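Local coordinates for uncharacterized protein (Xanthomonas campestris pv. campestris, PDB 3HIU), which is of unknown function but belongs to the ferritin-like clan of four-helix-bundle proteins and binds a sodium ion in this crystal, at residues A117-S120 and V126-I129; R58-E61 and I67-A70; D91-G96 and V153-R158; A27-I32 and R41-V46. One frame throughout, in Å; residues are numbered along the deposited sequence.

Contact 1 of 4, residues A117-S120 and V126-I129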
# COMPACT_ATOMS: atom_id res chain seq x y z
N ALA B 117 19.02 -6.99 -1.09
CA ALA B 117 19.73 -7.56 0.05
C ALA B 117 20.24 -8.97 -0.26
O ALA B 117 21.18 -9.45 0.38
CB ALA B 117 18.84 -7.58 1.30
N ALA B 118 19.61 -9.62 -1.23
CA ALA B 118 20.07 -10.93 -1.69
C ALA B 118 21.24 -10.77 -2.68
O ALA B 118 22.25 -11.46 -2.57
CB ALA B 118 18.93 -11.70 -2.34
N ARG B 119 21.09 -9.88 -3.64
CA ARG B 119 22.16 -9.65 -4.60
C ARG B 119 23.45 -9.26 -3.87
O ARG B 119 24.49 -9.92 -4.02
CB ARG B 119 21.75 -8.61 -5.65
CG ARG B 119 20.87 -9.22 -6.74
CD ARG B 119 20.39 -8.23 -7.78
NE ARG B 119 19.46 -8.87 -8.70
CZ ARG B 119 18.66 -8.23 -9.55
NH1 ARG B 119 18.66 -6.90 -9.59
NH2 ARG B 119 17.84 -8.91 -10.35
N SER B 120 23.36 -8.21 -3.06
CA SER B 120 24.48 -7.74 -2.25
C SER B 120 25.13 -8.86 -1.42
O SER B 120 26.35 -8.86 -1.21
CB SER B 120 24.04 -6.57 -1.34
OG SER B 120 24.85 -6.48 -0.17
N VAL B 126 18.34 -17.04 -3.66
CA VAL B 126 17.38 -16.31 -2.83
C VAL B 126 16.77 -15.17 -3.65
O VAL B 126 15.57 -14.97 -3.64
CB VAL B 126 18.05 -15.73 -1.55
CG1 VAL B 126 17.04 -14.97 -0.71
CG2 VAL B 126 18.65 -16.85 -0.73
N ALA B 127 17.62 -14.46 -4.39
CA ALA B 127 17.20 -13.32 -5.18
C ALA B 127 16.14 -13.69 -6.22
O ALA B 127 15.23 -12.91 -6.50
CB ALA B 127 18.41 -12.67 -5.85
N GLN B 128 16.26 -14.88 -6.80
CA GLN B 128 15.30 -15.34 -7.80
C GLN B 128 13.96 -15.64 -7.13
O GLN B 128 12.92 -15.20 -7.61
CB GLN B 128 15.82 -16.58 -8.55
CG GLN B 128 15.63 -16.53 -10.08
CD GLN B 128 14.21 -16.83 -10.55
OE1 GLN B 128 13.51 -15.94 -11.04
NE2 GLN B 128 13.79 -18.08 -10.39
N ILE B 129 13.99 -16.39 -6.03
CA ILE B 129 12.78 -16.61 -5.25
C ILE B 129 12.05 -15.28 -5.18
O ILE B 129 10.89 -15.16 -5.58
CB ILE B 129 13.08 -17.08 -3.80
CG1 ILE B 129 14.02 -18.28 -3.79
CG2 ILE B 129 11.79 -17.45 -3.08
CD1 ILE B 129 13.33 -19.59 -4.11
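Ala118 and Ala127 bring their backbones within 5.1 Å, CA to CA, where helix 94-120 turns through a short connection into helix 124-159. This is a helical hairpin at one end of the ferritin-like four-helix bundle, and alanine suits it because a methyl is small enough for such a close backbone approach. Both methyls point across the gap: Ala118 CB lies 3.7 Å from Ala127 CB and equally near the backbone N of Ala127, so it rests against the main chain as well as the side chain. On the inner side Val126 adds a second apolar wall. Its CG1, held trans to the backbone N (chi1 179°), comes 4.1 Å from Ala118 CB, while the residue also packs on Leu7 of helix 2-28 and on Cys59 and Leu62 of helix 36-62. A beta-branched residue thus serves three neighbouring helices at once. On the outer side Arg119 passes Ala127 with its aliphatic stem and sends its guanidinium to Glu131 in a salt bridge one turn further along helix 124-159, so the long side chain spans from apolar contact to surface charge. The stem touches through Arg119 CG, 4.3 Å from Ala127 CB.

Contact 2 of 4, residues R58-E61 and I67-A70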
# COMPACT_ATOMS: atom_id res chain seq x y z
N ARG B 58 12.13 -21.69 3.19
CA ARG B 58 13.25 -22.41 2.61
C ARG B 58 14.49 -21.52 2.57
O ARG B 58 15.62 -21.99 2.74
CB ARG B 58 12.90 -22.90 1.22
CG ARG B 58 11.81 -23.95 1.22
CD ARG B 58 11.97 -24.92 0.05
NE ARG B 58 12.40 -24.23 -1.16
CZ ARG B 58 11.58 -23.86 -2.15
NH1 ARG B 58 12.07 -23.23 -3.22
NH2 ARG B 58 10.28 -24.13 -2.08
N CYS B 59 14.27 -20.22 2.37
CA CYS B 59 15.36 -19.24 2.34
C CYS B 59 15.88 -18.93 3.75
O CYS B 59 17.05 -18.60 3.93
CB CYS B 59 14.91 -17.96 1.65
SG CYS B 59 14.72 -18.09 -0.15
N LEU B 60 15.00 -19.02 4.74
CA LEU B 60 15.42 -18.81 6.12
C LEU B 60 16.12 -20.05 6.68
O LEU B 60 17.05 -19.95 7.48
CB LEU B 60 14.22 -18.42 7.00
CG LEU B 60 13.82 -16.94 7.03
CD1 LEU B 60 12.43 -16.75 7.65
CD2 LEU B 60 14.87 -16.10 7.77
N GLU B 61 15.68 -21.22 6.24
CA GLU B 61 16.33 -22.47 6.62
C GLU B 61 17.72 -22.59 5.99
O GLU B 61 18.66 -23.04 6.63
CB GLU B 61 15.43 -23.66 6.27
CG GLU B 61 14.20 -23.74 7.15
CD GLU B 61 13.13 -24.69 6.65
OE1 GLU B 61 13.06 -24.93 5.42
OE2 GLU B 61 12.36 -25.20 7.48
N ILE B 67 12.65 -18.98 11.84
CA ILE B 67 11.37 -18.76 11.21
C ILE B 67 10.38 -18.16 12.19
O ILE B 67 9.93 -18.83 13.12
CB ILE B 67 10.81 -20.07 10.65
CG1 ILE B 67 11.63 -20.53 9.44
CG2 ILE B 67 9.35 -19.90 10.25
CD1 ILE B 67 13.10 -20.77 9.72
N PRO B 68 10.03 -16.87 11.99
CA PRO B 68 9.19 -16.02 12.85
C PRO B 68 8.02 -16.70 13.59
O PRO B 68 7.40 -17.64 13.08
CB PRO B 68 8.68 -14.95 11.86
CG PRO B 68 9.82 -14.80 10.88
CD PRO B 68 10.47 -16.16 10.77
N THR B 69 7.71 -16.20 14.79
CA THR B 69 6.68 -16.78 15.65
C THR B 69 5.34 -16.07 15.48
O THR B 69 5.23 -14.85 15.66
CB THR B 69 7.09 -16.73 17.13
OG1 THR B 69 6.35 -15.70 17.80
CG2 THR B 69 8.58 -16.45 17.25
N ALA B 70 4.31 -16.85 15.16
CA ALA B 70 2.99 -16.33 14.82
C ALA B 70 2.41 -15.33 15.83
O ALA B 70 2.55 -15.49 17.04
CB ALA B 70 2.01 -17.47 14.59
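Leu60 meets Ile67 and Pro68 in a small apolar contact between the last turns of helix 36-62 and the loop that leaves it, which folds back on the helix on its way to helix 94-120. The loop segment 67-70 has no regular structure, and it meets the helix through side-chain packing, at one end of the ferritin-like bundle. Leu60, whose side chain is directed at the loop, touches it in two places. Its CB receives the end of the Ile67 side chain, with CD1 of Ile67 3.8 Å away. Its CD1 branch meets the proline ring tip to tip, Leu60 CD1 standing 3.7 Å from Pro68 CD. The CA atoms of Leu60 and Ile67 are 6.5 Å apart, and the side chains meet across that gap.

Ile67 reaches the helix through its longer branch: chi1 of -70° sets CG1 opposite the carbonyl carbon, and CD1, turned by chi2 of 59°, comes to the helix. There the same methyl also lies 4.1 Å from Glu61 CG, crossing the methylene part of that side chain obliquely. Glu61 suits this outer position because its aliphatic stem can line the contact while its carboxylate turns to another partner, OE2 accepting a hydrogen bond from Gln57 NE2. Gln12 of helix 2-28 packs on both Leu60 and Pro68, and Tyr15 of the same helix on Ile67, so the loop lies against two helices. With only carbon atoms meeting at the closest approaches, the contact depends on van der Waals fit and the burial of apolar surface, without directional bonds between the two segments.

Contact 3 of 4, residues D91-G96 and V153-R158. With EDO (1,2-ethanediol), chain L.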
# COMPACT_ATOMS: atom_id res chain seq x y z
N ASP B 91 -19.51 -0.89 3.59
CA ASP B 91 -18.49 -0.36 2.71
C ASP B 91 -17.36 -1.36 2.55
O ASP B 91 -16.47 -1.18 1.70
CB ASP B 91 -17.91 0.90 3.36
CG ASP B 91 -17.76 2.05 2.40
OD1 ASP B 91 -18.21 1.93 1.23
OD2 ASP B 91 -17.21 3.09 2.82
N GLU B 92 -17.38 -2.42 3.36
CA GLU B 92 -16.18 -3.22 3.61
C GLU B 92 -15.52 -3.81 2.36
O GLU B 92 -14.32 -4.10 2.38
CB GLU B 92 -16.44 -4.31 4.66
CG GLU B 92 -16.88 -5.65 4.10
CD GLU B 92 -18.37 -5.87 4.19
OE1 GLU B 92 -19.03 -5.13 4.96
OE2 GLU B 92 -18.89 -6.78 3.51
N VAL B 93 -16.28 -3.97 1.28
CA VAL B 93 -15.76 -4.58 0.05
C VAL B 93 -15.02 -3.59 -0.87
O VAL B 93 -13.98 -3.95 -1.43
CB VAL B 93 -16.87 -5.30 -0.75
CG1 VAL B 93 -17.62 -4.31 -1.63
CG2 VAL B 93 -16.26 -6.42 -1.60
N THR B 94 -15.54 -2.37 -1.02
CA THR B 94 -14.86 -1.34 -1.79
C THR B 94 -13.53 -1.01 -1.13
O THR B 94 -12.50 -0.84 -1.78
CB THR B 94 -15.70 -0.04 -1.91
OG1 THR B 94 -14.89 1.02 -2.43
CG2 THR B 94 -16.22 0.40 -0.56
N LYS B 95 -13.55 -0.94 0.19
CA LYS B 95 -12.38 -0.54 0.95
C LYS B 95 -11.45 -1.71 1.18
O LYS B 95 -10.30 -1.52 1.55
CB LYS B 95 -12.80 0.10 2.27
CG LYS B 95 -13.64 1.37 2.08
CD LYS B 95 -13.06 2.26 0.98
CE LYS B 95 -13.66 3.66 1.00
NZ LYS B 95 -13.06 4.54 -0.04
N GLY B 96 -11.94 -2.92 0.96
CA GLY B 96 -11.11 -4.11 1.05
C GLY B 96 -10.25 -4.21 -0.19
O GLY B 96 -9.08 -4.58 -0.14
N VAL B 153 -18.49 0.86 -8.90
CA VAL B 153 -19.71 1.25 -9.56
C VAL B 153 -20.86 0.34 -9.17
O VAL B 153 -21.91 0.81 -8.71
CB VAL B 153 -19.52 1.22 -11.06
CG1 VAL B 153 -20.86 1.36 -11.76
CG2 VAL B 153 -18.56 2.32 -11.47
N ALA B 154 -20.67 -0.96 -9.35
CA ALA B 154 -21.70 -1.93 -8.99
C ALA B 154 -22.12 -1.74 -7.55
O ALA B 154 -23.29 -1.88 -7.21
CB ALA B 154 -21.21 -3.34 -9.23
N PHE B 155 -21.16 -1.42 -6.69
CA PHE B 155 -21.49 -1.19 -5.30
C PHE B 155 -22.47 -0.02 -5.20
O PHE B 155 -23.50 -0.10 -4.51
CB PHE B 155 -20.24 -0.88 -4.47
CG PHE B 155 -20.56 -0.44 -3.08
CD1 PHE B 155 -20.69 -1.37 -2.06
CD2 PHE B 155 -20.79 0.90 -2.79
CE1 PHE B 155 -21.02 -0.96 -0.78
CE2 PHE B 155 -21.11 1.31 -1.52
CZ PHE B 155 -21.23 0.38 -0.51
N LEU B 156 -22.12 1.06 -5.90
CA LEU B 156 -22.91 2.28 -5.85
C LEU B 156 -24.33 2.04 -6.37
O LEU B 156 -25.30 2.30 -5.65
CB LEU B 156 -22.21 3.40 -6.62
CG LEU B 156 -20.87 3.88 -6.04
CD1 LEU B 156 -20.17 4.88 -6.96
CD2 LEU B 156 -21.05 4.46 -4.64
N GLU B 157 -24.44 1.53 -7.60
CA GLU B 157 -25.72 1.27 -8.25
C GLU B 157 -26.59 0.34 -7.43
O GLU B 157 -27.81 0.50 -7.39
CB GLU B 157 -25.48 0.66 -9.62
CG GLU B 157 -24.74 1.59 -10.56
CD GLU B 157 -24.36 0.92 -11.87
OE1 GLU B 157 -24.11 -0.31 -11.87
OE2 GLU B 157 -24.30 1.63 -12.90
N ARG B 158 -25.96 -0.64 -6.79
CA ARG B 158 -26.63 -1.59 -5.91
C ARG B 158 -27.13 -0.92 -4.63
O ARG B 158 -28.28 -1.12 -4.22
CB ARG B 158 -25.67 -2.74 -5.58
CG ARG B 158 -26.28 -3.95 -4.91
CD ARG B 158 -25.25 -5.11 -4.81
NE ARG B 158 -25.25 -5.96 -5.99
CZ ARG B 158 -24.21 -6.16 -6.80
NH1 ARG B 158 -23.03 -5.58 -6.55
NH2 ARG B 158 -24.34 -6.97 -7.85
C1 EDO L . -22.51 -2.41 -14.18
O1 EDO L . -22.89 -2.12 -12.83
C2 EDO L . -23.24 -1.50 -15.15
O2 EDO L . -23.48 -0.24 -14.52
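Phe155 carries this contact, its ring reaching toward Asp91 and Val93, which meet different atoms of it from the segment leading into helix 94-120; it gives up more surface than any other residue here. A large aromatic side chain suits the place because it can span the gap from helix 124-159. With chi1 at 171°, CG lies trans to the backbone N and the ring is carried toward the other segment. Asp91 approaches its far end, OD1 standing 3.8 Å from Phe155 CZ; the two side chains cross at about a right angle, with the carboxylate plane turned 41° from the ring. Val93 comes to another part of the same ring, its CG1 4.3 Å from Phe155 CD1, a looser approach. The carboxylate of Asp91 has stronger partners in the second subunit, OD2 forming a salt bridge with Lys9 and a hydrogen bond with Trp10, both of that chain.

The far side of helix 124-159 is quite different. Glu157 is exposed and takes no part in the packing; its OE1 accepts a hydrogen bond of 2.7 Å from O2 of a 1,2-ethanediol, probably left from the crystallisation liquor. O1 of the diol is modelled so close to the same OE1 that its exact position is doubtful.

Within the fold, the contact joins the segment leading into helix 94-120 to the last turns of helix 124-159. Tyr35, in the loop between helices 2-28 and 36-62, packs on Val93 and Phe155, while Arg6 of the second subunit also lies on Phe155.

Contact 4 of 4, residues A27-I32 and R41-V46. With EDO (1,2-ethanediol), chain N.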
# COMPACT_ATOMS: atom_id res chain seq x y z
N ALA B 27 -9.75 -13.84 4.66
CA ALA B 27 -10.85 -13.19 5.35
C ALA B 27 -11.59 -12.18 4.48
O ALA B 27 -12.74 -11.84 4.76
CB ALA B 27 -10.37 -12.54 6.64
N MSE B 28 -10.94 -11.67 3.44
CA MSE B 28 -11.63 -10.77 2.51
C MSE B 28 -12.47 -11.63 1.58
O MSE B 28 -13.54 -11.21 1.12
CB MSE B 28 -10.65 -9.93 1.71
CG MSE B 28 -11.18 -8.55 1.34
SE MSE B 28 -11.03 -7.19 2.76
CE MSE B 28 -12.59 -7.63 3.85
N ALA B 29 -11.99 -12.84 1.32
CA ALA B 29 -12.70 -13.81 0.50
C ALA B 29 -14.05 -14.17 1.12
O ALA B 29 -15.03 -14.38 0.41
CB ALA B 29 -11.86 -15.05 0.30
N SER B 30 -14.09 -14.24 2.45
CA SER B 30 -15.31 -14.62 3.18
C SER B 30 -16.47 -13.62 3.08
O SER B 30 -17.63 -14.00 3.25
CB SER B 30 -14.99 -14.89 4.65
OG SER B 30 -14.44 -16.19 4.82
N ARG B 31 -16.17 -12.36 2.79
CA ARG B 31 -17.18 -11.30 2.81
C ARG B 31 -17.81 -11.03 1.45
O ARG B 31 -18.74 -10.25 1.36
CB ARG B 31 -16.57 -10.00 3.33
CG ARG B 31 -16.08 -10.05 4.76
CD ARG B 31 -15.27 -8.80 5.07
NE ARG B 31 -15.30 -8.45 6.48
CZ ARG B 31 -16.30 -7.80 7.07
NH1 ARG B 31 -17.36 -7.44 6.36
NH2 ARG B 31 -16.24 -7.51 8.36
N ILE B 32 -17.28 -11.66 0.40
CA ILE B 32 -17.72 -11.35 -0.96
C ILE B 32 -18.97 -12.12 -1.39
O ILE B 32 -18.97 -13.36 -1.44
CB ILE B 32 -16.62 -11.60 -1.99
CG1 ILE B 32 -15.45 -10.65 -1.76
CG2 ILE B 32 -17.19 -11.45 -3.40
CD1 ILE B 32 -14.20 -10.96 -2.62
N ARG B 41 -10.48 -14.63 -7.42
CA ARG B 41 -9.09 -14.21 -7.50
C ARG B 41 -8.38 -14.33 -6.15
O ARG B 41 -7.31 -14.91 -6.03
CB ARG B 41 -8.98 -12.78 -8.05
CG ARG B 41 -7.69 -12.53 -8.83
CD ARG B 41 -6.70 -13.68 -8.60
NE ARG B 41 -5.32 -13.35 -8.94
CZ ARG B 41 -4.26 -14.00 -8.45
NH1 ARG B 41 -4.43 -15.01 -7.61
NH2 ARG B 41 -3.04 -13.64 -8.80
N ILE B 42 -8.98 -13.75 -5.12
CA ILE B 42 -8.38 -13.77 -3.81
C ILE B 42 -8.10 -15.20 -3.34
O ILE B 42 -7.04 -15.48 -2.76
CB ILE B 42 -9.26 -13.01 -2.82
CG1 ILE B 42 -9.45 -11.58 -3.31
CG2 ILE B 42 -8.64 -13.03 -1.44
CD1 ILE B 42 -8.19 -10.76 -3.22
N GLU B 43 -9.05 -16.10 -3.59
CA GLU B 43 -8.89 -17.52 -3.22
C GLU B 43 -7.61 -18.12 -3.81
O GLU B 43 -6.83 -18.78 -3.12
CB GLU B 43 -10.12 -18.35 -3.65
CG GLU B 43 -11.29 -18.30 -2.66
CD GLU B 43 -12.65 -18.70 -3.27
OE1 GLU B 43 -12.72 -19.29 -4.37
OE2 GLU B 43 -13.68 -18.41 -2.62
N GLN B 44 -7.40 -17.86 -5.09
CA GLN B 44 -6.20 -18.29 -5.80
C GLN B 44 -4.93 -17.70 -5.20
O GLN B 44 -3.87 -18.33 -5.22
CB GLN B 44 -6.29 -17.89 -7.27
CG GLN B 44 -5.03 -18.13 -8.08
CD GLN B 44 -5.16 -17.61 -9.50
OE1 GLN B 44 -6.23 -17.17 -9.91
NE2 GLN B 44 -4.06 -17.65 -10.25
N HIS B 45 -5.04 -16.48 -4.67
CA HIS B 45 -3.87 -15.83 -4.07
C HIS B 45 -3.62 -16.26 -2.63
O HIS B 45 -2.49 -16.16 -2.13
CB HIS B 45 -3.94 -14.31 -4.20
CG HIS B 45 -2.60 -13.63 -4.07
ND1 HIS B 45 -1.44 -14.17 -4.57
CD2 HIS B 45 -2.25 -12.45 -3.51
CE1 HIS B 45 -0.43 -13.36 -4.32
NE2 HIS B 45 -0.90 -12.30 -3.68
N VAL B 46 -4.66 -16.75 -1.95
CA VAL B 46 -4.47 -17.33 -0.63
C VAL B 46 -3.57 -18.57 -0.73
O VAL B 46 -2.77 -18.83 0.16
CB VAL B 46 -5.79 -17.69 0.08
CG1 VAL B 46 -5.54 -18.60 1.28
CG2 VAL B 46 -6.50 -16.42 0.53
C1 EDO N . -16.36 -19.19 -3.78
O1 EDO N . -15.48 -19.84 -4.70
C2 EDO N . -17.81 -19.57 -4.05
O2 EDO N . -18.59 -18.40 -3.82
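Ala29 and Ile42 bury the most surface in this contact, followed by Glu43, and together they join the end of helix 2-28 to the early part of helix 36-62, the first helical hairpin of the ferritin-like bundle. Their backbones lie 6.1 Å apart at the CA atoms of Ala29 and Ile42, and a residue as small as alanine suits this separation: its methyl points directly at the facing helix. Ile42 answers with the shorter of its two branches. Because chi1 is -59°, CG2 is trans to the backbone N and faces Ala29 CB at 4.2 Å, whereas CG1 heads elsewhere. The branched side chain can therefore serve more than one neighbour, and Ile42 also packs on Met25 of helix 2-28 and Met140 of helix 124-159.

Glu43 lies at the outer margin. Its CG is 4.4 Å from Ala29 CB, so the methylene stem touches the methyl while the extended chain carries the carboxylate onward. A glutamate fits such an edge because its stem is apolar and its end is charged. One turn beyond Ile42, His45 ND1 is hydrogen-bonded to Glu48 and NE2 to Glu137, polar pairings on the inward side of helix 36-62. The carboxylate of Glu43 meets a 1,2-ethanediol, probably from the crystallisation liquor, that is also bonded to Lys39 NZ; O1 of the diol donates to Glu43 OE1 at 2.8 Å.

The four contacts fall into two touching pairs. Contacts 1 and 2 form one, their centres 16 Å apart, and meet where Ile129 CG1 lies 3.7 Å from Cys59 SG. Contacts 3 and 4, also 16 Å apart between centres, form the other, joined by a salt bridge between Glu92 OE1 and Arg31 NH1 and by the selenium of Met28, modelled as selenomethionine, packing on Gly96 CA. Contacts 1 and 3 use the same pair of helices, 94-120 and 124-159, yet their centres are 39 Å apart, on opposite sides of the chain's centre. The sodium ion, at Thr49 and Gln52 of helix 36-62, is about 10 Å from the side chain of Ile42 in contact 4.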